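Local coordinates for protein putative alpha KG dependent 2,4-D dioxygenase (Burkholderia xenovorans, PDB 5J92) that probably acts as an iron(II)- and 2-oxoglutarate-dependent dioxygenase of the TauD/TfdA family, with a substrate that is not established, at residues Q47-I52 / N266-H271; H122-Y127 / V262-R267; H17-A22 / M154-D159; A68-L73 / Y134-S139; V206-H209 / R214-L217. One frame throughout, in Å; residues are numbered along the deposited sequence.

Contact 1. Residues Q47-I52 / N266-H271; sequences QYPVLI and NRALMH. With FE2 (Fe (II) ion), chain E.
Leu269 lays its isobutyl group across the ring of Pro49 at about a right angle, its two methyls spread over neighbouring ring atoms. CD1 lies 3.7 Å from Pro49 CB, while CD2 meets Pro49 CG at 3.9 Å. The same CD1 also reaches Val50, whose CG2 stands 3.7 Å away, so one methyl sits against two consecutive residues. Val50 offers this branch because its CG1 is turned anti to the backbone N (chi1 180°), which leaves CG2 beside that nitrogen. Ala268 adds a looser touch, CB to Pro49 CB at 4.1 Å. No hydrogen bond joins Gln47-Ile52 to Asn266-His271; the contact is a buried apolar seam, with Trp264 also against Leu269. Two residues beyond Leu269 on the same strand, His271 binds the iron through NE2 at 2.4 Å. The seam thus packs the start of strand 50-53 in the larger sheet against strand 269-273 of the smaller one, which carries the distal histidine of the facial triad in the double-stranded beta-helix, or jelly-roll, fold of these oxygenases.

Contact 2. Residues H122-Y127 / V262-R267; sequences HSDASY and VMWDNR. With FE2 (Fe (II) ion), chain E.
With CG of Asp124 beside its backbone N (chi1 -76°) and CG of Asn266 likewise placed (chi1 -66°), the amide is set beside the backbone N and CB of Asp124, the carboxylate and amide planes 36° apart. Asn266 OD1 accepts the backbone N-H of Asp124 at 3.1 Å; the donor stands above the amide plane rather than on a lone pair. A weak bond from Trp264 NE1 reaches the same oxygen. Alongside, Ser123 OG donates to the backbone O of Asn266 at 2.9 Å. Ser135, outside both segments, ties the pair further, its OG bonded to Asp124 OD2 and to Asn266 ND2. Asn266 and Ser135 are therefore second-shell residues that help fix the carboxylate, whose OD1 binds the iron at 2.5 Å. His122 NE2 is a second ligand, also at 2.5 Å, and His271 supplies the third. Behind Asn266, Asp265 OD1 accepts the backbone N-H of Arg267 in an Asx turn and forms a salt bridge with Arg267 NE. His122 and Asp124 form the HxD part of the two-histidine, one-carboxylate facial triad.

Contact 3. Residues H17-A22 / M154-D159; sequences HPFIAA and MRAAYD
Helix 154-159 packs against the loop that leads into strand 21-25, the second strand of the larger sheet, and Arg155 and Ala156 are the helix residues that make the contact. Arg155 reaches over from the helix with its chain bent at chi3 (-59°), which carries NH2 to the backbone O of Phe19 at 2.9 Å. The oxygen lies near the guanidinium plane, at its edge, but the N-H is well off straight, with an angle of 130° at the hydrogen, and the donor stands above the carbonyl plane. The same NH2 also forms a salt bridge to Asp153, and NH1 bonds to Gln47 O. In this jelly-roll fold the arginine thereby ties the helix following strand 149-153 to the loop entering strand 21-25 and to the chain leading into strand 50-53. Beside the polar bond, Phe19 CE1 rests on Ala156 CB at 3.8 Å. His17 CE1 also lies over the centre of one face of the ring, 3.5 Å above it. His17 ND1 in turn accepts the backbone N-H of Phe19 and that of Ile20, each at 3.1 Å, which is consistent with a loop held in shape around the Phe19 carbonyl.

Contact 4. Residues A68-L73 / Y134-S139; sequences AGFGPL and YSFLLS
Tyr134, at the start of the segment, meets Phe70 in an edge-to-face pair: the edge of the Phe70 ring is turned toward the face of the tyrosine, with centroids 5.6 Å apart and planes at 64°. The closest touch is made by the linker atom rather than the ring, Phe70 CB lying 3.6 Å from Tyr134 CD2 and 3.8 Å from CE2. The tyrosine hydroxyl is engaged separately, bonded to Ser45 OG. Ser135 comes next and points to the opposite side of the strand, toward the iron site, as expected where side chains alternate between the two faces. Strand 132-139 belongs to the larger sheet of the jelly-roll fold, between strands 261-265 and 284-291, and the loop after helix 60-67 lies over the sheet face that bears Tyr134 and Phe136. Phe136 therefore returns to Phe70, crossing it at about a right angle. Its CZ points at Phe70 CD2 at 3.9 Å, and that atom sits at the edge of the Phe136 ring, near its plane. Phe70 reaches both aromatics with CG set anti to its carbonyl carbon (chi1 -56°), and Phe66 adds a further edge-to-face partner. The backbone of the loop is tied to the strand as well, Phe70 O accepting from Arg133 NH1.

Contact 5. Residues V206-H209 / R214-L217; sequences VRTH and RKSL
Arg207 and Ser216 form the hydrogen-bonded pair at the middle of this antiparallel hairpin. Arg207 N donates to Ser216 O at 2.8 Å, nearly straight (168°) and in the carbonyl plane; the return bond, Ser216 N to Arg207 O, is 3.0 Å long and more bent at 142°. Farther toward the turn, His209 N donates to Arg214 O at 2.9 Å. Between these rungs Thr208 and Lys215 form a non-hydrogen-bonded pair; Lys215 CA makes a CA-H...O contact of 3.0 Å with Arg207 O. On the face shared by Val206, Thr208 and Lys215, the extended lysine chain runs past its neighbours, CD touching Val206 CG1 at 3.9 Å. On the other face Ser216 OG lies 3.6 Å from Arg207 CB, before the arginine bends at chi3 (70°) and leads off toward a cation-pi contact with Tyr218. The next shell holds the charged and polar ends: Lys215 NZ pairs with Glu170, Arg214 NH2 with Asp159 of helix 154-159, and His209 NE2 bonds to Asp265. The backbone ladder thus sets the register, while the side-chain ends bind the hairpin to its surroundings; acidic partners probably offset the positive charge of Arg214 and Lys215 and may polarise the His209 ring.

Contacts 1 and 2 share Asn266 and Arg267, their centres 8 Å apart, and together hold the three iron ligands. Contact 4 reaches the same site through strand 132-139, which neighbours strand 261-265 on the side away from strand 50-53; there Met263 CE lies 3.6 Å from Tyr134 CD1. The 17-22 segment of contact 3 runs into strand 21-25, the neighbour of strand 50-53 of contact 1, with Val50 N 2.9 Å from Ile20 O. Besides a salt bridge, a probable hydrogen bond between Met154 O and Leu217 N at 3.2 Å fixes the hairpin of contact 5 to contact 3. Contacts 3 and 4 lie farther apart, centres about 20 Å from each other, and do not touch.

Contact 1. Residues Q47-I52 / N266-H271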
# COMPACT_ATOMS: atom_id res chain seq x y z
N GLN A 47 -26.44 -7.10 4.99
CA GLN A 47 -25.86 -6.49 6.18
C GLN A 47 -24.39 -6.85 6.34
O GLN A 47 -23.53 -5.97 6.39
CB GLN A 47 -26.67 -6.90 7.42
CG GLN A 47 -26.07 -6.38 8.73
CD GLN A 47 -26.95 -6.66 9.94
OE1 GLN A 47 -27.96 -7.36 9.86
NE2 GLN A 47 -26.58 -6.09 11.08
N TYR A 48 -24.08 -8.16 6.44
CA TYR A 48 -22.71 -8.65 6.59
C TYR A 48 -22.25 -9.30 5.29
O TYR A 48 -22.55 -10.48 5.05
CB TYR A 48 -22.61 -9.68 7.72
CG TYR A 48 -23.15 -9.26 9.07
CD1 TYR A 48 -22.33 -8.60 10.00
CD2 TYR A 48 -24.46 -9.56 9.43
CE1 TYR A 48 -22.82 -8.24 11.26
CE2 TYR A 48 -24.96 -9.21 10.69
CZ TYR A 48 -24.13 -8.55 11.59
OH TYR A 48 -24.61 -8.20 12.83
N PRO A 49 -21.47 -8.62 4.45
CA PRO A 49 -21.06 -9.23 3.16
C PRO A 49 -20.14 -10.44 3.30
O PRO A 49 -19.90 -11.13 2.28
CB PRO A 49 -20.36 -8.07 2.43
CG PRO A 49 -19.98 -7.11 3.49
CD PRO A 49 -21.03 -7.23 4.57
N VAL A 50 -19.62 -10.73 4.50
CA VAL A 50 -18.87 -11.96 4.78
C VAL A 50 -19.71 -12.80 5.73
O VAL A 50 -20.04 -12.35 6.84
CB VAL A 50 -17.49 -11.68 5.41
CG1 VAL A 50 -16.75 -13.02 5.69
CG2 VAL A 50 -16.64 -10.76 4.53
N LEU A 51 -20.08 -14.00 5.29
CA LEU A 51 -20.84 -14.94 6.10
C LEU A 51 -20.02 -16.21 6.31
O LEU A 51 -19.46 -16.77 5.35
CB LEU A 51 -22.19 -15.27 5.44
CG LEU A 51 -23.20 -14.13 5.27
CD1 LEU A 51 -24.44 -14.59 4.52
CD2 LEU A 51 -23.61 -13.59 6.64
N ILE A 52 -19.97 -16.66 7.55
CA ILE A 52 -19.16 -17.79 7.99
C ILE A 52 -20.11 -18.87 8.48
O ILE A 52 -20.88 -18.64 9.43
CB ILE A 52 -18.20 -17.40 9.11
CG1 ILE A 52 -17.30 -16.25 8.66
CG2 ILE A 52 -17.42 -18.60 9.59
CD1 ILE A 52 -17.05 -15.25 9.77
N ASN A 266 -18.42 -10.19 -3.37
CA ASN A 266 -17.43 -9.36 -4.05
C ASN A 266 -17.98 -8.00 -4.46
O ASN A 266 -17.19 -7.08 -4.72
CB ASN A 266 -16.88 -10.10 -5.27
CG ASN A 266 -16.08 -11.33 -4.89
OD1 ASN A 266 -14.93 -11.22 -4.51
ND2 ASN A 266 -16.69 -12.51 -4.97
N ARG A 267 -19.30 -7.84 -4.50
CA ARG A 267 -19.91 -6.56 -4.88
C ARG A 267 -19.74 -5.49 -3.83
O ARG A 267 -20.03 -4.32 -4.12
CB ARG A 267 -21.40 -6.76 -5.18
CG ARG A 267 -21.68 -7.79 -6.27
CD ARG A 267 -23.15 -8.14 -6.36
NE ARG A 267 -23.63 -8.86 -5.18
CZ ARG A 267 -24.82 -9.43 -5.10
NH1 ARG A 267 -25.66 -9.36 -6.13
NH2 ARG A 267 -25.19 -10.07 -3.99
N ALA A 268 -19.28 -5.84 -2.62
CA ALA A 268 -19.13 -4.90 -1.52
C ALA A 268 -17.74 -4.93 -0.88
O ALA A 268 -17.53 -4.25 0.12
CB ALA A 268 -20.18 -5.16 -0.44
N LEU A 269 -16.81 -5.72 -1.41
CA LEU A 269 -15.59 -5.99 -0.68
C LEU A 269 -14.38 -6.01 -1.60
O LEU A 269 -14.49 -6.15 -2.82
CB LEU A 269 -15.64 -7.34 0.04
CG LEU A 269 -16.73 -7.54 1.08
CD1 LEU A 269 -16.96 -9.00 1.29
CD2 LEU A 269 -16.27 -6.85 2.38
N MET A 270 -13.23 -5.90 -0.95
CA MET A 270 -11.97 -6.43 -1.43
C MET A 270 -11.55 -7.47 -0.41
O MET A 270 -12.00 -7.45 0.75
CB MET A 270 -10.90 -5.34 -1.58
CG MET A 270 -11.00 -4.52 -2.87
SD MET A 270 -9.51 -3.56 -3.19
CE MET A 270 -9.33 -2.67 -1.66
N HIS A 271 -10.71 -8.39 -0.84
CA HIS A 271 -10.17 -9.36 0.10
C HIS A 271 -8.75 -9.71 -0.32
O HIS A 271 -8.32 -9.42 -1.44
CB HIS A 271 -11.02 -10.63 0.16
CG HIS A 271 -10.94 -11.44 -1.09
ND1 HIS A 271 -11.63 -11.12 -2.24
CD2 HIS A 271 -10.20 -12.54 -1.39
CE1 HIS A 271 -11.33 -11.99 -3.19
NE2 HIS A 271 -10.48 -12.86 -2.69
FE FE2 E . -9.67 -13.94 -4.73

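Contact 2. Residues H122-Y127 / V262-R267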
# COMPACT_ATOMS: atom_id res chain seq x y z
N HIS A 122 -8.01 -7.38 -3.71
CA HIS A 122 -8.71 -7.44 -4.99
C HIS A 122 -10.16 -7.85 -4.78
O HIS A 122 -10.55 -8.29 -3.70
CB HIS A 122 -7.98 -8.40 -5.94
CG HIS A 122 -7.96 -9.81 -5.45
ND1 HIS A 122 -7.19 -10.20 -4.37
CD2 HIS A 122 -8.64 -10.91 -5.85
CE1 HIS A 122 -7.39 -11.48 -4.13
NE2 HIS A 122 -8.26 -11.94 -5.02
N SER A 123 -10.97 -7.67 -5.82
CA SER A 123 -12.34 -8.17 -5.89
C SER A 123 -12.41 -9.18 -7.04
O SER A 123 -11.96 -8.88 -8.15
CB SER A 123 -13.35 -7.04 -6.10
OG SER A 123 -14.69 -7.52 -6.10
N ASP A 124 -12.95 -10.37 -6.77
CA ASP A 124 -12.84 -11.50 -7.69
C ASP A 124 -13.40 -11.18 -9.08
O ASP A 124 -14.55 -10.75 -9.21
CB ASP A 124 -13.54 -12.73 -7.13
CG ASP A 124 -12.72 -13.38 -6.04
OD1 ASP A 124 -11.58 -12.90 -5.87
OD2 ASP A 124 -13.20 -14.34 -5.38
N ALA A 125 -12.59 -11.46 -10.10
CA ALA A 125 -12.97 -11.35 -11.51
C ALA A 125 -13.47 -9.96 -11.89
O ALA A 125 -14.20 -9.80 -12.88
CB ALA A 125 -14.03 -12.41 -11.89
N SER A 126 -13.05 -8.93 -11.15
CA SER A 126 -13.35 -7.56 -11.55
C SER A 126 -12.71 -7.23 -12.89
O SER A 126 -13.09 -6.23 -13.52
CB SER A 126 -12.90 -6.56 -10.48
OG SER A 126 -11.48 -6.43 -10.42
N TYR A 127 -11.73 -8.03 -13.33
CA TYR A 127 -11.10 -7.87 -14.63
C TYR A 127 -11.95 -8.42 -15.77
O TYR A 127 -11.51 -8.36 -16.92
CB TYR A 127 -9.72 -8.54 -14.65
CG TYR A 127 -9.73 -10.00 -14.27
CD1 TYR A 127 -9.96 -10.99 -15.23
CD2 TYR A 127 -9.47 -10.41 -12.97
CE1 TYR A 127 -9.96 -12.33 -14.90
CE2 TYR A 127 -9.48 -11.75 -12.62
CZ TYR A 127 -9.71 -12.70 -13.60
OH TYR A 127 -9.71 -14.04 -13.27
N VAL A 262 -16.76 -20.02 4.31
CA VAL A 262 -16.82 -18.56 4.28
C VAL A 262 -17.31 -18.14 2.90
O VAL A 262 -16.73 -18.52 1.88
CB VAL A 262 -15.47 -17.91 4.61
CG1 VAL A 262 -15.58 -16.38 4.49
CG2 VAL A 262 -15.03 -18.30 6.02
N MET A 263 -18.41 -17.39 2.90
CA MET A 263 -19.05 -16.87 1.70
C MET A 263 -18.98 -15.36 1.75
O MET A 263 -19.33 -14.76 2.78
CB MET A 263 -20.50 -17.38 1.64
CG MET A 263 -21.49 -16.56 0.85
SD MET A 263 -23.13 -17.24 1.17
CE MET A 263 -24.10 -16.34 -0.03
N TRP A 264 -18.44 -14.73 0.69
CA TRP A 264 -18.31 -13.28 0.69
C TRP A 264 -18.79 -12.68 -0.61
O TRP A 264 -18.70 -13.28 -1.69
CB TRP A 264 -16.86 -12.82 1.02
CG TRP A 264 -15.81 -13.05 -0.06
CD1 TRP A 264 -15.46 -12.20 -1.08
CD2 TRP A 264 -14.96 -14.19 -0.19
NE1 TRP A 264 -14.46 -12.75 -1.85
CE2 TRP A 264 -14.13 -13.97 -1.32
CE3 TRP A 264 -14.82 -15.38 0.53
CZ2 TRP A 264 -13.18 -14.89 -1.73
CZ3 TRP A 264 -13.87 -16.30 0.11
CH2 TRP A 264 -13.06 -16.05 -1.00
N ASP A 265 -19.36 -11.48 -0.49
CA ASP A 265 -19.99 -10.75 -1.59
C ASP A 265 -18.94 -9.81 -2.20
O ASP A 265 -18.60 -8.78 -1.62
CB ASP A 265 -21.22 -10.01 -1.07
CG ASP A 265 -22.08 -9.40 -2.18
OD1 ASP A 265 -21.59 -9.28 -3.33
OD2 ASP A 265 -23.25 -9.06 -1.90
N ASN A 266 -18.42 -10.19 -3.37
CA ASN A 266 -17.43 -9.36 -4.05
C ASN A 266 -17.98 -8.00 -4.46
O ASN A 266 -17.19 -7.08 -4.72
CB ASN A 266 -16.88 -10.10 -5.27
CG ASN A 266 -16.08 -11.33 -4.89
OD1 ASN A 266 -14.93 -11.22 -4.51
ND2 ASN A 266 -16.69 -12.51 -4.97
N ARG A 267 -19.30 -7.84 -4.50
CA ARG A 267 -19.91 -6.56 -4.88
C ARG A 267 -19.74 -5.49 -3.83
O ARG A 267 -20.03 -4.32 -4.12
CB ARG A 267 -21.40 -6.76 -5.18
CG ARG A 267 -21.68 -7.79 -6.27
CD ARG A 267 -23.15 -8.14 -6.36
NE ARG A 267 -23.63 -8.86 -5.18
CZ ARG A 267 -24.82 -9.43 -5.10
NH1 ARG A 267 -25.66 -9.36 -6.13
NH2 ARG A 267 -25.19 -10.07 -3.99
FE FE2 E . -9.67 -13.94 -4.73

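Contact 3. Residues H17-A22 / M154-D159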
# COMPACT_ATOMS: atom_id res chain seq x y z
N HIS A 17 -17.84 -9.22 13.49
CA HIS A 17 -17.38 -7.86 13.29
C HIS A 17 -18.65 -7.03 13.28
O HIS A 17 -19.71 -7.55 12.91
CB HIS A 17 -16.61 -7.73 11.95
CG HIS A 17 -16.07 -6.37 11.68
ND1 HIS A 17 -16.82 -5.36 11.12
CD2 HIS A 17 -14.83 -5.85 11.88
CE1 HIS A 17 -16.08 -4.27 11.00
NE2 HIS A 17 -14.87 -4.55 11.44
N PRO A 18 -18.61 -5.78 13.73
CA PRO A 18 -19.88 -5.03 13.81
C PRO A 18 -20.60 -4.90 12.47
O PRO A 18 -21.83 -4.82 12.44
CB PRO A 18 -19.44 -3.66 14.37
CG PRO A 18 -17.95 -3.64 14.24
CD PRO A 18 -17.50 -5.05 14.35
N PHE A 19 -19.89 -4.90 11.34
CA PHE A 19 -20.62 -4.74 10.09
C PHE A 19 -20.06 -5.48 8.88
O PHE A 19 -20.70 -5.44 7.82
CB PHE A 19 -20.74 -3.23 9.76
CG PHE A 19 -19.45 -2.46 9.81
CD1 PHE A 19 -18.55 -2.51 8.75
CD2 PHE A 19 -19.16 -1.63 10.89
CE1 PHE A 19 -17.36 -1.78 8.77
CE2 PHE A 19 -17.98 -0.90 10.92
CZ PHE A 19 -17.07 -0.97 9.86
N ILE A 20 -18.93 -6.17 8.97
CA ILE A 20 -18.35 -6.85 7.81
C ILE A 20 -18.74 -8.32 7.77
O ILE A 20 -19.04 -8.86 6.70
CB ILE A 20 -16.82 -6.71 7.79
CG1 ILE A 20 -16.42 -5.24 7.65
CG2 ILE A 20 -16.23 -7.55 6.64
CD1 ILE A 20 -14.93 -5.01 7.78
N ALA A 21 -18.70 -9.00 8.91
CA ALA A 21 -18.74 -10.46 8.93
C ALA A 21 -19.63 -10.96 10.05
O ALA A 21 -19.72 -10.36 11.12
CB ALA A 21 -17.32 -11.05 9.11
N ALA A 22 -20.28 -12.09 9.79
CA ALA A 22 -21.11 -12.75 10.79
C ALA A 22 -21.09 -14.25 10.56
O ALA A 22 -21.04 -14.72 9.42
CB ALA A 22 -22.56 -12.25 10.75
N MET A 154 -15.90 -1.99 1.31
CA MET A 154 -15.94 -0.87 0.37
C MET A 154 -17.14 0.05 0.57
O MET A 154 -17.14 1.18 0.06
CB MET A 154 -15.94 -1.38 -1.07
CG MET A 154 -14.68 -2.17 -1.47
SD MET A 154 -13.17 -1.20 -1.30
CE MET A 154 -12.57 -1.79 0.25
N ARG A 155 -18.19 -0.43 1.25
CA ARG A 155 -19.31 0.45 1.60
C ARG A 155 -18.90 1.42 2.71
O ARG A 155 -19.13 2.63 2.61
CB ARG A 155 -20.52 -0.38 2.06
CG ARG A 155 -20.78 -1.63 1.24
CD ARG A 155 -21.68 -2.60 2.00
NE ARG A 155 -21.08 -2.99 3.28
CZ ARG A 155 -21.69 -3.72 4.22
NH1 ARG A 155 -22.93 -4.16 4.03
NH2 ARG A 155 -21.04 -4.02 5.34
N ALA A 156 -18.31 0.87 3.78
CA ALA A 156 -17.82 1.70 4.87
C ALA A 156 -16.78 2.70 4.38
O ALA A 156 -16.77 3.86 4.79
CB ALA A 156 -17.24 0.82 5.98
N ALA A 157 -15.89 2.25 3.49
CA ALA A 157 -14.88 3.15 2.95
C ALA A 157 -15.53 4.28 2.16
O ALA A 157 -15.13 5.44 2.27
CB ALA A 157 -13.90 2.38 2.07
N TYR A 158 -16.53 3.95 1.34
CA TYR A 158 -17.24 5.00 0.61
C TYR A 158 -17.90 5.97 1.59
O TYR A 158 -17.80 7.19 1.43
CB TYR A 158 -18.27 4.41 -0.35
CG TYR A 158 -19.06 5.48 -1.06
CD1 TYR A 158 -18.57 6.09 -2.20
CD2 TYR A 158 -20.29 5.89 -0.57
CE1 TYR A 158 -19.28 7.08 -2.84
CE2 TYR A 158 -21.02 6.87 -1.20
CZ TYR A 158 -20.51 7.46 -2.34
OH TYR A 158 -21.21 8.45 -2.97
N ASP A 159 -18.57 5.43 2.61
CA ASP A 159 -19.31 6.26 3.56
C ASP A 159 -18.39 7.25 4.27
O ASP A 159 -18.81 8.37 4.59
CB ASP A 159 -20.03 5.40 4.60
CG ASP A 159 -21.15 4.59 4.00
OD1 ASP A 159 -21.58 4.90 2.86
OD2 ASP A 159 -21.62 3.64 4.69

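Contact 4. Residues A68-L73 / Y134-S139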
# COMPACT_ATOMS: atom_id res chain seq x y z
N ALA A 68 -24.53 -22.68 -5.95
CA ALA A 68 -25.40 -22.49 -7.10
C ALA A 68 -26.77 -21.92 -6.73
O ALA A 68 -27.52 -21.54 -7.63
CB ALA A 68 -25.58 -23.80 -7.86
N GLY A 69 -27.11 -21.88 -5.44
CA GLY A 69 -28.35 -21.23 -5.05
C GLY A 69 -28.31 -19.71 -5.11
O GLY A 69 -29.37 -19.08 -5.08
N PHE A 70 -27.12 -19.11 -5.24
CA PHE A 70 -26.99 -17.66 -5.21
C PHE A 70 -26.58 -17.03 -6.53
O PHE A 70 -26.56 -15.80 -6.64
CB PHE A 70 -25.98 -17.25 -4.12
CG PHE A 70 -26.34 -17.78 -2.76
CD1 PHE A 70 -27.27 -17.11 -1.97
CD2 PHE A 70 -25.82 -18.98 -2.31
CE1 PHE A 70 -27.61 -17.60 -0.71
CE2 PHE A 70 -26.17 -19.49 -1.06
CZ PHE A 70 -27.07 -18.80 -0.27
N GLY A 71 -26.28 -17.83 -7.53
CA GLY A 71 -25.94 -17.31 -8.83
C GLY A 71 -25.39 -18.42 -9.69
O GLY A 71 -25.17 -19.54 -9.21
N PRO A 72 -25.14 -18.13 -10.97
CA PRO A 72 -24.56 -19.16 -11.85
C PRO A 72 -23.10 -19.40 -11.51
O PRO A 72 -22.35 -18.47 -11.21
CB PRO A 72 -24.73 -18.56 -13.25
CG PRO A 72 -24.77 -17.09 -13.04
CD PRO A 72 -25.40 -16.86 -11.66
N LEU A 73 -22.69 -20.67 -11.55
CA LEU A 73 -21.33 -21.03 -11.19
C LEU A 73 -20.34 -20.59 -12.27
O LEU A 73 -20.63 -20.67 -13.47
CB LEU A 73 -21.22 -22.54 -10.97
CG LEU A 73 -21.93 -23.11 -9.73
CD1 LEU A 73 -21.94 -24.63 -9.71
CD2 LEU A 73 -21.30 -22.56 -8.45
N TYR A 134 -20.89 -13.92 -5.36
CA TYR A 134 -20.37 -14.49 -4.13
C TYR A 134 -19.23 -15.45 -4.44
O TYR A 134 -19.30 -16.23 -5.39
CB TYR A 134 -21.46 -15.24 -3.38
CG TYR A 134 -22.65 -14.41 -2.95
CD1 TYR A 134 -22.60 -13.65 -1.79
CD2 TYR A 134 -23.83 -14.40 -3.70
CE1 TYR A 134 -23.68 -12.89 -1.39
CE2 TYR A 134 -24.92 -13.64 -3.31
CZ TYR A 134 -24.84 -12.89 -2.14
OH TYR A 134 -25.90 -12.13 -1.71
N SER A 135 -18.20 -15.40 -3.61
CA SER A 135 -17.15 -16.42 -3.60
C SER A 135 -17.28 -17.25 -2.34
O SER A 135 -17.78 -16.78 -1.31
CB SER A 135 -15.76 -15.78 -3.69
OG SER A 135 -15.58 -15.12 -4.94
N PHE A 136 -16.85 -18.52 -2.42
CA PHE A 136 -16.98 -19.47 -1.33
C PHE A 136 -15.65 -20.19 -1.12
O PHE A 136 -15.02 -20.62 -2.10
CB PHE A 136 -18.08 -20.51 -1.61
CG PHE A 136 -19.41 -19.92 -1.98
CD1 PHE A 136 -19.64 -19.42 -3.26
CD2 PHE A 136 -20.45 -19.88 -1.06
CE1 PHE A 136 -20.86 -18.88 -3.61
CE2 PHE A 136 -21.68 -19.33 -1.39
CZ PHE A 136 -21.89 -18.84 -2.68
N LEU A 137 -15.24 -20.32 0.14
CA LEU A 137 -14.00 -20.99 0.52
C LEU A 137 -14.30 -21.92 1.68
O LEU A 137 -14.77 -21.47 2.73
CB LEU A 137 -12.92 -19.98 0.93
CG LEU A 137 -11.88 -19.47 -0.07
CD1 LEU A 137 -10.90 -18.52 0.62
CD2 LEU A 137 -11.15 -20.61 -0.76
N LEU A 138 -14.02 -23.21 1.51
CA LEU A 138 -14.22 -24.20 2.56
C LEU A 138 -12.86 -24.73 2.99
O LEU A 138 -12.12 -25.30 2.17
CB LEU A 138 -15.13 -25.32 2.08
CG LEU A 138 -15.44 -26.47 3.05
CD1 LEU A 138 -16.09 -25.99 4.34
CD2 LEU A 138 -16.31 -27.48 2.35
N SER A 139 -12.52 -24.56 4.26
CA SER A 139 -11.20 -24.93 4.75
C SER A 139 -11.15 -26.41 5.13
O SER A 139 -12.03 -26.91 5.84
CB SER A 139 -10.81 -24.07 5.95
OG SER A 139 -11.59 -24.41 7.08

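Contact 5. Residues V206-H209 / R214-L217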
# COMPACT_ATOMS: atom_id res chain seq x y z
N VAL A 206 -18.33 3.85 -8.46
CA VAL A 206 -19.26 3.91 -7.33
C VAL A 206 -20.41 2.96 -7.63
O VAL A 206 -21.20 3.18 -8.56
CB VAL A 206 -19.76 5.34 -7.07
CG1 VAL A 206 -20.77 5.33 -5.93
CG2 VAL A 206 -18.58 6.24 -6.73
N ARG A 207 -20.51 1.89 -6.84
CA ARG A 207 -21.52 0.86 -7.01
C ARG A 207 -22.71 1.10 -6.10
O ARG A 207 -22.59 1.72 -5.03
CB ARG A 207 -20.95 -0.52 -6.70
CG ARG A 207 -19.50 -0.72 -7.12
CD ARG A 207 -19.14 -2.19 -7.05
NE ARG A 207 -19.82 -2.92 -8.11
CZ ARG A 207 -19.61 -4.19 -8.44
NH1 ARG A 207 -20.29 -4.73 -9.43
NH2 ARG A 207 -18.71 -4.91 -7.79
N THR A 208 -23.86 0.57 -6.50
CA THR A 208 -25.04 0.51 -5.66
C THR A 208 -25.47 -0.94 -5.53
O THR A 208 -25.78 -1.59 -6.53
CB THR A 208 -26.17 1.37 -6.22
OG1 THR A 208 -25.74 2.72 -6.30
CG2 THR A 208 -27.38 1.27 -5.31
N HIS A 209 -25.49 -1.43 -4.31
CA HIS A 209 -25.75 -2.85 -4.09
C HIS A 209 -27.22 -3.16 -4.34
O HIS A 209 -28.10 -2.42 -3.89
CB HIS A 209 -25.36 -3.25 -2.66
CG HIS A 209 -25.19 -4.72 -2.50
ND1 HIS A 209 -26.26 -5.57 -2.28
CD2 HIS A 209 -24.09 -5.51 -2.56
CE1 HIS A 209 -25.81 -6.82 -2.20
NE2 HIS A 209 -24.50 -6.80 -2.38
N ARG A 214 -26.67 -0.13 -0.60
CA ARG A 214 -25.46 0.55 -0.14
C ARG A 214 -24.56 0.96 -1.30
O ARG A 214 -24.31 0.18 -2.22
CB ARG A 214 -24.66 -0.35 0.79
CG ARG A 214 -25.35 -0.69 2.13
CD ARG A 214 -25.38 0.49 3.11
NE ARG A 214 -24.05 0.95 3.53
CZ ARG A 214 -23.29 0.34 4.44
NH1 ARG A 214 -23.70 -0.78 5.02
NH2 ARG A 214 -22.11 0.85 4.76
N LYS A 215 -24.03 2.19 -1.23
CA LYS A 215 -22.99 2.61 -2.15
C LYS A 215 -21.63 2.12 -1.68
O LYS A 215 -21.38 1.99 -0.48
CB LYS A 215 -22.97 4.13 -2.30
CG LYS A 215 -24.13 4.73 -3.11
CD LYS A 215 -23.72 6.13 -3.52
CE LYS A 215 -24.60 6.75 -4.57
NZ LYS A 215 -24.04 8.11 -4.86
N SER A 216 -20.75 1.85 -2.64
CA SER A 216 -19.43 1.31 -2.31
C SER A 216 -18.45 1.63 -3.44
O SER A 216 -18.85 1.89 -4.57
CB SER A 216 -19.49 -0.21 -2.07
OG SER A 216 -19.77 -0.91 -3.28
N LEU A 217 -17.17 1.56 -3.10
CA LEU A 217 -16.09 1.76 -4.07
C LEU A 217 -15.71 0.44 -4.74
O LEU A 217 -15.49 -0.57 -4.06
CB LEU A 217 -14.85 2.37 -3.39
CG LEU A 217 -14.98 3.79 -2.82
CD1 LEU A 217 -13.77 4.21 -1.96
CD2 LEU A 217 -15.19 4.76 -3.99